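Local coordinates for lipoxygenase (Cyanothece sp., PDB 5EK8), which probably inserts molecular oxygen into polyunsaturated fatty acids at a non-heme iron centre, acting as a 9R-lipoxygenase, at residues 19-24 / 28-33; 59-64 / 377-382; 210-215 / 606-611; 252-257 / 261-266; 460-465 / 643-648. All blocks are in the same frame, centred on the assembly; numbering follows the deposited sequence.

Contact 1 of 5, residues 19-24 / 28-33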
# COMPACT_ATOMS: atom_id res chain seq x y z
N LYS A 19 -25.67 6.10 5.12
CA LYS A 19 -26.59 7.23 5.01
C LYS A 19 -26.21 8.32 6.01
O LYS A 19 -26.17 9.50 5.67
CB LYS A 19 -28.03 6.80 5.24
CG LYS A 19 -28.47 5.57 4.47
CD LYS A 19 -28.42 5.79 2.98
CE LYS A 19 -28.87 4.54 2.24
NZ LYS A 19 -28.88 4.74 0.77
N VAL A 20 -25.94 7.90 7.24
CA VAL A 20 -25.60 8.84 8.31
C VAL A 20 -24.29 9.59 8.05
O VAL A 20 -24.20 10.80 8.25
CB VAL A 20 -25.50 8.13 9.67
CG1 VAL A 20 -25.30 9.15 10.78
CG2 VAL A 20 -26.75 7.31 9.93
N ILE A 21 -23.27 8.87 7.60
CA ILE A 21 -21.96 9.48 7.39
C ILE A 21 -21.94 10.36 6.15
O ILE A 21 -21.38 11.46 6.18
CB ILE A 21 -20.85 8.41 7.28
CG1 ILE A 21 -20.97 7.41 8.44
CG2 ILE A 21 -19.48 9.05 7.30
CD1 ILE A 21 -19.90 6.36 8.44
N ASP A 22 -22.54 9.89 5.06
CA ASP A 22 -22.59 10.68 3.83
C ASP A 22 -23.73 11.69 3.90
O ASP A 22 -24.61 11.71 3.03
CB ASP A 22 -22.73 9.77 2.61
CG ASP A 22 -22.37 10.47 1.31
OD1 ASP A 22 -21.83 11.60 1.37
OD2 ASP A 22 -22.61 9.89 0.22
N SER A 23 -23.70 12.51 4.94
CA SER A 23 -24.74 13.49 5.21
C SER A 23 -24.12 14.66 5.99
O SER A 23 -22.96 14.56 6.40
CB SER A 23 -25.89 12.85 6.00
OG SER A 23 -25.53 12.65 7.35
N PRO A 24 -24.87 15.77 6.16
CA PRO A 24 -24.39 16.90 6.96
C PRO A 24 -23.88 16.52 8.35
O PRO A 24 -22.88 17.08 8.81
CB PRO A 24 -25.63 17.78 7.07
CG PRO A 24 -26.31 17.58 5.77
CD PRO A 24 -26.08 16.13 5.39
N LYS A 28 -20.01 17.02 9.28
CA LYS A 28 -19.65 17.88 10.41
C LYS A 28 -18.72 17.14 11.38
O LYS A 28 -17.67 17.66 11.76
CB LYS A 28 -20.90 18.38 11.14
CG LYS A 28 -20.60 19.27 12.34
CD LYS A 28 -21.82 20.09 12.74
CE LYS A 28 -21.54 20.98 13.94
NZ LYS A 28 -21.31 20.20 15.19
N LEU A 29 -19.10 15.91 11.75
CA LEU A 29 -18.27 15.14 12.68
C LEU A 29 -16.88 14.88 12.13
O LEU A 29 -15.89 14.99 12.85
CB LEU A 29 -18.95 13.82 13.03
CG LEU A 29 -20.11 13.95 14.02
CD1 LEU A 29 -20.50 12.58 14.54
CD2 LEU A 29 -19.75 14.89 15.17
N ILE A 30 -16.80 14.52 10.85
CA ILE A 30 -15.52 14.26 10.20
C ILE A 30 -14.64 15.51 10.22
O ILE A 30 -13.51 15.47 10.69
CB ILE A 30 -15.71 13.80 8.74
CG1 ILE A 30 -16.34 12.41 8.70
CG2 ILE A 30 -14.38 13.79 8.02
CD1 ILE A 30 -16.57 11.90 7.29
N GLU A 31 -15.19 16.61 9.71
CA GLU A 31 -14.45 17.86 9.61
C GLU A 31 -13.96 18.33 10.98
O GLU A 31 -12.83 18.83 11.10
CB GLU A 31 -15.32 18.94 8.96
CG GLU A 31 -15.56 18.72 7.47
CD GLU A 31 -16.49 19.75 6.86
OE1 GLU A 31 -17.54 20.07 7.48
OE2 GLU A 31 -16.19 20.25 5.76
N GLU A 32 -14.79 18.17 12.00
CA GLU A 32 -14.39 18.63 13.32
C GLU A 32 -13.33 17.70 13.91
O GLU A 32 -12.38 18.17 14.51
CB GLU A 32 -15.61 18.76 14.24
CG GLU A 32 -16.31 20.10 14.05
CD GLU A 32 -17.67 20.18 14.70
OE1 GLU A 32 -18.00 19.28 15.51
OE2 GLU A 32 -18.41 21.14 14.40
N LYS A 33 -13.49 16.40 13.68
CA LYS A 33 -12.46 15.42 14.05
C LYS A 33 -11.12 15.83 13.47
O LYS A 33 -10.09 15.74 14.14
CB LYS A 33 -12.84 14.03 13.55
CG LYS A 33 -11.91 12.91 14.00
CD LYS A 33 -12.40 11.58 13.44
CE LYS A 33 -11.79 10.38 14.17
NZ LYS A 33 -12.50 9.11 13.86
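Ile21 and Ile30 meet through single methyls, CG2 of Ile21 lying 4.1 Å from CD1 of Ile30, and the two side chains cross at about a right angle. Ile30 reaches this point because its chain is fully stretched: CG1 stands opposite the carbonyl carbon (chi1 -68°) and CD1 continues straight on. On Ile21 it is the short branch, CG2, that touches. The polar link is Lys28 N to Pro24 O, 2.9 Å with an N-H...O angle of 159°, the first-turn bond of helix 24-36. Between the helices the chain breaks sharply: Asp22 centres an inverse gamma turn just after helix 2-21, and Ser23 occupies the N-cap position of the next helix. Each carboxylate oxygen of Asp22 has a partner: OD1 a salt bridge with Arg27, OD2 a hydrogen bond from Asn199 of helix 188-214. Lys28 trails along the outside of its own helix, extended until a bend at chi4 (-67°) turns NZ to Glu32 OE2, 3.1 Å away, a salt bridge one turn on. Tyr195 of helix 188-214 touches both isoleucines, and Phe192 touches Ile30.

Contact 2 of 5, residues 59-64 / 377-382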
# COMPACT_ATOMS: atom_id res chain seq x y z
N LEU A 59 13.62 10.93 26.41
CA LEU A 59 12.52 10.15 25.85
C LEU A 59 13.02 9.02 24.96
O LEU A 59 13.91 9.21 24.13
CB LEU A 59 11.58 11.05 25.04
CG LEU A 59 10.93 12.20 25.82
CD1 LEU A 59 9.86 12.87 24.96
CD2 LEU A 59 10.34 11.70 27.13
N LEU A 60 12.43 7.84 25.14
CA LEU A 60 12.78 6.67 24.33
C LEU A 60 11.54 6.07 23.67
O LEU A 60 10.43 6.20 24.20
CB LEU A 60 13.47 5.62 25.20
CG LEU A 60 14.66 6.06 26.05
CD1 LEU A 60 15.14 4.92 26.93
CD2 LEU A 60 15.80 6.56 25.19
N PHE A 61 11.72 5.43 22.52
CA PHE A 61 10.65 4.62 21.93
C PHE A 61 10.26 3.53 22.92
O PHE A 61 11.12 2.96 23.59
CB PHE A 61 11.09 3.98 20.62
CG PHE A 61 11.22 4.94 19.47
CD1 PHE A 61 10.17 5.12 18.59
CD2 PHE A 61 12.39 5.63 19.26
CE1 PHE A 61 10.29 5.99 17.53
CE2 PHE A 61 12.52 6.50 18.19
CZ PHE A 61 11.46 6.68 17.32
N SER A 62 8.96 3.24 23.02
CA SER A 62 8.50 2.21 23.94
C SER A 62 8.90 0.79 23.50
O SER A 62 9.07 -0.09 24.34
CB SER A 62 6.98 2.28 24.11
OG SER A 62 6.33 2.04 22.88
N ASP A 63 9.06 0.58 22.19
CA ASP A 63 9.29 -0.77 21.67
C ASP A 63 10.76 -1.12 21.40
O ASP A 63 11.15 -2.27 21.58
CB ASP A 63 8.47 -0.99 20.38
CG ASP A 63 8.73 0.06 19.31
OD1 ASP A 63 8.07 -0.03 18.24
OD2 ASP A 63 9.56 0.97 19.51
N THR A 64 11.56 -0.14 20.98
CA THR A 64 12.98 -0.40 20.72
C THR A 64 13.87 0.18 21.81
O THR A 64 15.06 -0.13 21.89
CB THR A 64 13.43 0.17 19.36
OG1 THR A 64 13.32 1.60 19.37
CG2 THR A 64 12.59 -0.40 18.23
N ASN A 377 11.48 8.12 12.25
CA ASN A 377 12.83 8.66 12.39
C ASN A 377 13.18 9.91 11.57
O ASN A 377 14.26 10.48 11.76
CB ASN A 377 13.84 7.56 12.06
CG ASN A 377 13.67 6.33 12.94
OD1 ASN A 377 14.10 6.31 14.09
ND2 ASN A 377 13.04 5.29 12.39
N LEU A 378 12.30 10.33 10.68
CA LEU A 378 12.61 11.47 9.81
C LEU A 378 11.87 12.74 10.21
O LEU A 378 10.68 12.87 9.95
CB LEU A 378 12.30 11.12 8.35
CG LEU A 378 13.14 9.97 7.78
CD1 LEU A 378 12.83 9.75 6.30
CD2 LEU A 378 14.62 10.23 8.00
N ARG A 379 12.59 13.67 10.83
CA ARG A 379 12.02 14.94 11.27
C ARG A 379 12.79 16.16 10.75
O ARG A 379 12.31 16.89 9.88
CB ARG A 379 11.94 14.99 12.79
CG ARG A 379 10.63 14.47 13.34
CD ARG A 379 10.74 14.05 14.79
NE ARG A 379 10.15 12.73 14.97
CZ ARG A 379 10.84 11.65 15.31
NH1 ARG A 379 10.22 10.49 15.44
NH2 ARG A 379 12.15 11.73 15.52
N LYS A 380 13.98 16.38 11.30
CA LYS A 380 14.82 17.51 10.89
C LYS A 380 15.42 17.32 9.50
O LYS A 380 15.71 18.29 8.80
CB LYS A 380 15.94 17.75 11.90
CG LYS A 380 15.49 18.37 13.21
CD LYS A 380 16.66 19.04 13.92
CE LYS A 380 16.22 19.72 15.21
NZ LYS A 380 17.31 20.53 15.80
N ASN A 381 15.61 16.06 9.11
CA ASN A 381 16.23 15.75 7.83
C ASN A 381 15.28 15.97 6.64
O ASN A 381 14.19 15.38 6.58
CB ASN A 381 16.74 14.31 7.83
CG ASN A 381 17.78 14.06 6.76
OD1 ASN A 381 17.54 14.29 5.57
ND2 ASN A 381 18.96 13.60 7.17
N PRO A 382 15.69 16.82 5.69
CA PRO A 382 14.94 17.19 4.48
C PRO A 382 14.33 16.01 3.73
O PRO A 382 13.31 16.18 3.07
CB PRO A 382 15.99 17.89 3.61
CG PRO A 382 17.27 17.90 4.41
CD PRO A 382 16.92 17.61 5.82
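Phe61 points its far ring carbon at two polar side chains: CZ is 4.2 Å from OD1 of Asn377 and 4.4 Å from NH1 of Arg379. The amide of Asn377 stands obliquely to the ring, the two planes 41° apart, whereas CZ lies at the edge of the Arg379 guanidinium, near its plane. These are loose van der Waals contacts, with no hydrogen bond across. Phe61 gets there from the end of strand 53-61, with CG opposite the carbonyl carbon (chi1 -72°). That strand belongs to the beta-rich region that follows the two N-terminal helices, which probably corresponds to the PLAT domain of lipoxygenases, and the far end of the ring reaches the turn that follows the long helix 337-377 of the mainly helical part of the chain. In the second shell, the Asn377 amide is fixed through ND2, which bonds to Asp491 OD1 and Ala373 O. His69 bonds to the backbone O of Asn377, and Arg379 NH1 makes a weak bond to Arg376 O. Farther out, Glu484 takes the backbone NH groups of Arg379, Lys380 and Asn381, pinning the loop to helix 482-495, and Asn381 OD1 caps Ile383 N. Arg376, which touches Phe61, forms a salt bridge with Asp63 OD1, a second tie between strand end and helix end.

Contact 3 of 5, residues 210-215 / 606-611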
# COMPACT_ATOMS: atom_id res chain seq x y z
N ILE A 210 -29.22 -9.52 -0.18
CA ILE A 210 -30.53 -9.84 0.37
C ILE A 210 -31.29 -10.74 -0.59
O ILE A 210 -32.00 -11.65 -0.16
CB ILE A 210 -31.35 -8.56 0.67
CG1 ILE A 210 -30.60 -7.66 1.65
CG2 ILE A 210 -32.72 -8.91 1.24
CD1 ILE A 210 -31.42 -6.50 2.16
N ALA A 211 -31.12 -10.50 -1.89
CA ALA A 211 -31.80 -11.31 -2.90
C ALA A 211 -31.30 -12.75 -2.89
O ALA A 211 -32.06 -13.68 -3.16
CB ALA A 211 -31.60 -10.69 -4.28
N ASN A 212 -30.02 -12.93 -2.59
CA ASN A 212 -29.39 -14.24 -2.62
C ASN A 212 -29.90 -15.18 -1.54
O ASN A 212 -29.92 -16.39 -1.72
CB ASN A 212 -27.87 -14.10 -2.51
CG ASN A 212 -27.18 -15.42 -2.35
OD1 ASN A 212 -27.10 -16.21 -3.29
ND2 ASN A 212 -26.67 -15.69 -1.15
N THR A 213 -30.30 -14.61 -0.41
CA THR A 213 -30.82 -15.42 0.69
C THR A 213 -32.21 -15.96 0.35
O THR A 213 -32.58 -17.05 0.77
CB THR A 213 -30.88 -14.61 1.99
OG1 THR A 213 -31.86 -13.57 1.86
CG2 THR A 213 -29.52 -14.00 2.30
N LEU A 214 -32.98 -15.18 -0.42
CA LEU A 214 -34.32 -15.59 -0.83
C LEU A 214 -34.26 -16.73 -1.84
O LEU A 214 -35.16 -17.57 -1.91
CB LEU A 214 -35.09 -14.40 -1.42
CG LEU A 214 -35.12 -13.12 -0.59
CD1 LEU A 214 -35.97 -12.06 -1.28
CD2 LEU A 214 -35.63 -13.39 0.81
N ASN A 215 -33.19 -16.75 -2.62
CA ASN A 215 -32.94 -17.78 -3.62
C ASN A 215 -31.45 -17.89 -3.89
O ASN A 215 -30.86 -16.97 -4.47
CB ASN A 215 -33.70 -17.50 -4.91
CG ASN A 215 -33.38 -18.50 -6.01
OD1 ASN A 215 -33.01 -19.64 -5.73
ND2 ASN A 215 -33.50 -18.07 -7.26
N PRO A 606 -18.25 -17.26 -10.27
CA PRO A 606 -18.57 -17.02 -8.86
C PRO A 606 -20.07 -17.10 -8.56
O PRO A 606 -20.88 -16.72 -9.40
CB PRO A 606 -18.07 -15.59 -8.63
CG PRO A 606 -16.95 -15.43 -9.59
CD PRO A 606 -17.28 -16.28 -10.79
N ASP A 607 -20.44 -17.59 -7.38
CA ASP A 607 -21.85 -17.59 -6.99
C ASP A 607 -22.29 -16.13 -6.83
O ASP A 607 -21.43 -15.24 -6.70
CB ASP A 607 -22.07 -18.44 -5.72
CG ASP A 607 -21.38 -17.89 -4.48
OD1 ASP A 607 -21.18 -18.68 -3.53
OD2 ASP A 607 -21.03 -16.69 -4.44
N PRO A 608 -23.61 -15.86 -6.85
CA PRO A 608 -24.13 -14.48 -6.83
C PRO A 608 -23.46 -13.54 -5.82
O PRO A 608 -23.08 -12.43 -6.18
CB PRO A 608 -25.60 -14.68 -6.48
CG PRO A 608 -25.94 -15.99 -7.11
CD PRO A 608 -24.70 -16.84 -6.99
N ILE A 609 -23.31 -13.99 -4.58
CA ILE A 609 -22.78 -13.13 -3.52
C ILE A 609 -21.28 -12.83 -3.73
O ILE A 609 -20.81 -11.70 -3.51
CB ILE A 609 -23.06 -13.76 -2.14
CG1 ILE A 609 -22.62 -12.83 -1.01
CG2 ILE A 609 -22.43 -15.13 -2.02
CD1 ILE A 609 -23.48 -12.96 0.23
N GLU A 610 -20.54 -13.83 -4.21
CA GLU A 610 -19.14 -13.63 -4.56
C GLU A 610 -19.01 -12.68 -5.75
O GLU A 610 -18.11 -11.85 -5.80
CB GLU A 610 -18.46 -14.95 -4.89
CG GLU A 610 -18.08 -15.77 -3.67
CD GLU A 610 -17.20 -16.96 -4.03
OE1 GLU A 610 -16.51 -17.48 -3.13
OE2 GLU A 610 -17.22 -17.38 -5.21
N ALA A 611 -19.92 -12.83 -6.72
CA ALA A 611 -19.90 -12.01 -7.93
C ALA A 611 -20.15 -10.54 -7.61
O ALA A 611 -19.37 -9.64 -7.99
CB ALA A 611 -20.94 -12.52 -8.91
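Asn212 lays its side chain across Pro608 and the start of Ile609: Asn212 CG is 4.5 Å from Pro608 CB, and Asn212 CG is 4.4 Å from Ile609 CB. With CG anti to the backbone N (chi1 172°), the group projects straight out from helix 188-214 and meets the proline ring at about a right angle. The meeting is by van der Waals touch, and no hydrogen bond passes between the segments. The helix that receives it is capped at its beginning. Asp607 OD2 takes the N-H of Glu610 at 2.9 Å, with an angle of 158° and the donor nearly in line with the C-O bond, and the backbone bond from Ala611 N to Asp607 O closes the turn. On the other helix Thr213 turns its hydroxyl back to its own backbone, OG1 donating to Ile210 O at 2.8 Å, and its side chain also touches Lys4 and Ile8 of helix 2-21. Pro608 is also touched by Pro219 and by Ile224 of helix 221-227, so the proline sits between two helices. The sodium site is not involved: the bound ion is about 12 Å from the side chain of Ile609. The arrangement is that of an N-capped helix start, with aspartate at the N-cap and proline in the first turn, resting near the surface against the last turn of another helix.

Contact 4 of 5, residues 252-257 / 261-266; sequences LRVLNG and CLLKRS
Val254 O accepts the N-H of Cys261 at 2.9 Å, with a C=O...N angle of 177°, so a carbonyl in the last turn of helix 247-256 takes the N-H of the returning chain nearly in line with its C=O. A water doubles this link, donating to Leu255 O at 3.0 Å and to Cys261 O at 2.8 Å. Beside the bond, Val254 supplies the apolar contact through one methyl. CG1, set anti to the backbone N (chi1 159°), lies 4.0 Å from Cys261 CB and 4.2 Å from Leu263 CD2, bridging the two residues. The thiol of Cys261 hangs beside the same methyl, with SG turned away from its own carbonyl carbon. At the helix end, Gly257 CA lies 3.4 Å above the plane of the Arg253 guanidinium, toward its rim. The carbonyls of Asn256 and Gly257 both accept from Trp572 of helix 549-574, which ties the helix end to that long helix. Leu263 carries the contact into the sheet: it touches Phe273 and Met275 of strand 272-277, and with Leu255 it meets Leu304 of strand 303-313. Strand 264-266, which follows, runs between strands 272-277 and 513-515, antiparallel to both.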
# COMPACT_ATOMS: atom_id res chain seq x y z
N LEU A 252 -2.04 -8.14 -24.98
CA LEU A 252 -1.95 -6.77 -24.50
C LEU A 252 -2.14 -6.68 -22.98
O LEU A 252 -1.44 -5.93 -22.31
CB LEU A 252 -2.97 -5.88 -25.20
CG LEU A 252 -2.56 -5.41 -26.60
CD1 LEU A 252 -3.66 -4.57 -27.21
CD2 LEU A 252 -1.25 -4.63 -26.54
N ARG A 253 -3.08 -7.45 -22.45
CA ARG A 253 -3.38 -7.38 -21.02
C ARG A 253 -2.40 -8.21 -20.20
O ARG A 253 -2.18 -7.93 -19.02
CB ARG A 253 -4.81 -7.82 -20.74
CG ARG A 253 -5.86 -6.91 -21.38
CD ARG A 253 -5.50 -5.44 -21.23
NE ARG A 253 -5.73 -4.94 -19.87
CZ ARG A 253 -5.47 -3.70 -19.47
NH1 ARG A 253 -5.72 -3.34 -18.22
NH2 ARG A 253 -4.95 -2.83 -20.32
N VAL A 254 -1.82 -9.22 -20.83
CA VAL A 254 -0.73 -9.95 -20.18
C VAL A 254 0.44 -8.99 -19.97
O VAL A 254 1.07 -8.98 -18.91
CB VAL A 254 -0.28 -11.16 -21.02
CG1 VAL A 254 1.13 -11.59 -20.63
CG2 VAL A 254 -1.26 -12.31 -20.84
N LEU A 255 0.69 -8.16 -20.98
CA LEU A 255 1.80 -7.20 -20.94
C LEU A 255 1.55 -6.01 -20.02
O LEU A 255 2.41 -5.66 -19.20
CB LEU A 255 2.10 -6.68 -22.34
CG LEU A 255 2.92 -7.57 -23.27
CD1 LEU A 255 3.07 -6.90 -24.63
CD2 LEU A 255 4.29 -7.89 -22.66
N ASN A 256 0.39 -5.40 -20.15
CA ASN A 256 0.17 -4.08 -19.55
C ASN A 256 -1.01 -4.01 -18.59
O ASN A 256 -1.30 -2.94 -18.05
CB ASN A 256 -0.02 -3.06 -20.66
CG ASN A 256 1.08 -3.13 -21.70
OD1 ASN A 256 2.26 -3.01 -21.38
ND2 ASN A 256 0.69 -3.35 -22.96
N GLY A 257 -1.65 -5.15 -18.35
CA GLY A 257 -2.82 -5.20 -17.49
C GLY A 257 -2.54 -4.98 -16.02
O GLY A 257 -1.43 -4.61 -15.64
N CYS A 261 2.69 -8.91 -16.49
CA CYS A 261 3.54 -10.08 -16.33
C CYS A 261 4.99 -9.84 -16.72
O CYS A 261 5.28 -9.37 -17.81
CB CYS A 261 2.97 -11.25 -17.14
SG CYS A 261 1.32 -11.80 -16.60
N LEU A 262 5.90 -10.17 -15.80
CA LEU A 262 7.32 -10.18 -16.11
C LEU A 262 7.64 -11.54 -16.72
O LEU A 262 7.85 -12.51 -16.00
CB LEU A 262 8.17 -9.91 -14.86
CG LEU A 262 9.60 -9.40 -15.05
CD1 LEU A 262 10.10 -8.78 -13.76
CD2 LEU A 262 10.54 -10.52 -15.46
N LEU A 263 7.67 -11.60 -18.04
CA LEU A 263 7.75 -12.87 -18.76
C LEU A 263 9.09 -13.59 -18.63
O LEU A 263 10.12 -12.99 -18.31
CB LEU A 263 7.45 -12.64 -20.24
CG LEU A 263 6.03 -12.21 -20.61
CD1 LEU A 263 5.85 -12.30 -22.11
CD2 LEU A 263 4.98 -13.05 -19.89
N LYS A 264 9.05 -14.89 -18.88
CA LYS A 264 10.27 -15.69 -18.95
C LYS A 264 10.62 -15.93 -20.42
O LYS A 264 9.77 -16.33 -21.21
CB LYS A 264 10.11 -17.01 -18.20
CG LYS A 264 9.78 -16.82 -16.72
CD LYS A 264 9.99 -18.10 -15.91
CE LYS A 264 8.85 -19.08 -16.08
NZ LYS A 264 8.97 -20.23 -15.13
N ARG A 265 11.87 -15.66 -20.76
CA ARG A 265 12.40 -15.85 -22.10
C ARG A 265 13.16 -17.17 -22.16
O ARG A 265 13.77 -17.59 -21.17
CB ARG A 265 13.31 -14.68 -22.46
CG ARG A 265 13.69 -14.58 -23.93
CD ARG A 265 14.36 -13.23 -24.19
NE ARG A 265 14.44 -12.93 -25.62
CZ ARG A 265 14.75 -11.74 -26.11
NH1 ARG A 265 15.00 -10.73 -25.29
NH2 ARG A 265 14.80 -11.55 -27.43
N SER A 266 13.12 -17.83 -23.31
CA SER A 266 13.84 -19.09 -23.48
C SER A 266 15.31 -18.82 -23.73
O SER A 266 15.68 -17.82 -24.34
CB SER A 266 13.24 -19.91 -24.62
OG SER A 266 14.05 -21.03 -24.93
O HOH W 1 5.07 -6.61 -18.16

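Contact 5 of 5, residues 460-465 / 643-648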
# COMPACT_ATOMS: atom_id res chain seq x y z
N TRP A 460 10.73 6.35 -14.12
CA TRP A 460 11.93 6.07 -13.36
C TRP A 460 12.98 7.14 -13.61
O TRP A 460 13.65 7.58 -12.68
CB TRP A 460 12.48 4.69 -13.72
CG TRP A 460 13.64 4.26 -12.87
CD1 TRP A 460 14.95 4.22 -13.24
CD2 TRP A 460 13.59 3.83 -11.51
NE1 TRP A 460 15.72 3.78 -12.19
CE2 TRP A 460 14.91 3.53 -11.12
CE3 TRP A 460 12.56 3.66 -10.58
CZ2 TRP A 460 15.23 3.08 -9.84
CZ3 TRP A 460 12.87 3.20 -9.32
CH2 TRP A 460 14.19 2.92 -8.95
N GLN A 461 13.14 7.54 -14.87
CA GLN A 461 14.10 8.59 -15.20
C GLN A 461 13.68 9.92 -14.59
O GLN A 461 14.52 10.71 -14.13
CB GLN A 461 14.27 8.72 -16.71
CG GLN A 461 15.54 8.04 -17.25
CD GLN A 461 15.70 6.61 -16.75
OE1 GLN A 461 14.95 5.71 -17.13
NE2 GLN A 461 16.69 6.40 -15.88
N ILE A 462 12.37 10.17 -14.57
CA ILE A 462 11.85 11.35 -13.89
C ILE A 462 12.24 11.35 -12.41
O ILE A 462 12.75 12.34 -11.87
CB ILE A 462 10.33 11.46 -14.00
CG1 ILE A 462 9.91 11.64 -15.46
CG2 ILE A 462 9.81 12.62 -13.18
CD1 ILE A 462 8.42 11.68 -15.66
N LEU A 463 12.02 10.21 -11.75
CA LEU A 463 12.38 10.04 -10.34
C LEU A 463 13.88 10.21 -10.13
O LEU A 463 14.31 10.75 -9.12
CB LEU A 463 11.93 8.68 -9.82
CG LEU A 463 10.42 8.42 -9.83
CD1 LEU A 463 10.08 7.20 -9.00
CD2 LEU A 463 9.64 9.64 -9.35
N THR A 464 14.68 9.75 -11.09
CA THR A 464 16.12 9.91 -11.00
C THR A 464 16.51 11.38 -11.00
O THR A 464 17.24 11.83 -10.10
CB THR A 464 16.82 9.20 -12.16
OG1 THR A 464 16.46 7.81 -12.15
CG2 THR A 464 18.32 9.33 -12.01
N GLU A 465 16.01 12.12 -11.99
CA GLU A 465 16.23 13.57 -12.06
C GLU A 465 15.82 14.25 -10.76
O GLU A 465 16.58 15.03 -10.17
CB GLU A 465 15.46 14.19 -13.22
CG GLU A 465 15.92 13.77 -14.60
CD GLU A 465 15.11 14.44 -15.71
OE1 GLU A 465 14.89 15.67 -15.63
OE2 GLU A 465 14.68 13.74 -16.65
N THR A 643 7.12 19.55 -11.29
CA THR A 643 7.56 20.16 -12.54
C THR A 643 8.30 19.14 -13.40
O THR A 643 8.26 19.21 -14.63
CB THR A 643 8.44 21.41 -12.29
OG1 THR A 643 8.83 21.98 -13.54
CG2 THR A 643 9.67 21.05 -11.49
N ALA A 644 8.96 18.18 -12.76
CA ALA A 644 9.65 17.13 -13.49
C ALA A 644 8.64 16.25 -14.23
O ALA A 644 8.87 15.85 -15.37
CB ALA A 644 10.50 16.29 -12.55
N LEU A 645 7.53 15.96 -13.57
CA LEU A 645 6.47 15.15 -14.18
C LEU A 645 5.73 15.92 -15.27
O LEU A 645 5.44 15.38 -16.34
CB LEU A 645 5.49 14.68 -13.11
CG LEU A 645 4.31 13.84 -13.60
CD1 LEU A 645 4.79 12.54 -14.25
CD2 LEU A 645 3.33 13.56 -12.46
N LEU A 646 5.41 17.18 -14.99
CA LEU A 646 4.68 18.04 -15.93
C LEU A 646 5.48 18.23 -17.20
O LEU A 646 4.93 18.14 -18.30
CB LEU A 646 4.37 19.39 -15.29
CG LEU A 646 3.29 19.40 -14.21
CD1 LEU A 646 3.21 20.75 -13.51
CD2 LEU A 646 1.96 19.01 -14.81
N ASN A 647 6.78 18.49 -17.04
CA ASN A 647 7.70 18.63 -18.16
C ASN A 647 7.57 17.47 -19.14
O ASN A 647 7.64 17.66 -20.36
CB ASN A 647 9.14 18.73 -17.63
CG ASN A 647 10.18 18.88 -18.74
OD1 ASN A 647 9.86 19.19 -19.89
ND2 ASN A 647 11.44 18.66 -18.38
N ARG A 648 7.33 16.28 -18.61
CA ARG A 648 7.25 15.09 -19.45
C ARG A 648 5.81 14.57 -19.59
O ARG A 648 5.56 13.37 -19.53
CB ARG A 648 8.16 14.00 -18.90
CG ARG A 648 9.50 14.52 -18.39
CD ARG A 648 10.67 13.76 -18.97
NE ARG A 648 10.78 13.94 -20.42
CZ ARG A 648 11.76 13.44 -21.16
NH1 ARG A 648 12.72 12.71 -20.59
NH2 ARG A 648 11.79 13.66 -22.47
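The flat guanidinium of Arg648 offers neither face nor edge to Ile462; the arginine touches it with its aliphatic stem, CB lying 4.0 Å from Ile462 CD1. The other flat group, the Trp460 indole, is turned to a different side of its helix, where it meets Pro442, Gln557 and Arg560. Ile462 carries the contact. Its CG2 methyl rests on Ala644 CB at 3.8 Å, and its CD1 reaches Leu645 CD1 at 4.0 Å. The branches divide this work because CG1 stands opposite the carbonyl carbon (chi1 -64°), which puts CG2 anti to the backbone N, while the CG1-CD1 arm extends past the arginine stem, the two chains running in opposite directions. Arg648 is bent at chi2 and chi3, and its NH1 ends 4.5 Å from Glu465 OE2, too far for a salt bridge, though the opposite charges probably attract weakly. Replacing Ile462 with alanine would probably open a gap between Leu645 and the Arg648 stem and leave Ala644 without its methyl partner. Within helix 451-473, Trp460 O is gripped from opposite faces of its plane by Thr464 N and by Thr464 OG1, the latter at 2.9 Å. Phe652 of helix 649-653 touches both Ile462 and Leu645. Behind the contact, Leu463 packs on Ile563 and Phe564 of helix 549-574, so helix 451-473 lies between that long helix and helix 639-647.

Contact 4 is buried throughout and contact 2 largely so, contacts 1 and 5 are partly buried, and contact 3 lies near the surface. Contacts 1 and 4 are local, each with one backbone hydrogen bond across; contact 1 adds a single methyl touch, contact 4 a bridging water and a valine packed on two residues. The other three bring together distant parts of the chain by side chains alone, without a hydrogen bond across. Helix 188-214 links contacts 1 and 3, backing the isoleucines of one and supplying the asparagine of the other, though their nearest atoms are about 11 Å apart. Helix 549-574 lies behind both contact 4 and contact 5. Apolar packing dominates contact 5, while contact 2 sets an aromatic ring against polar groups.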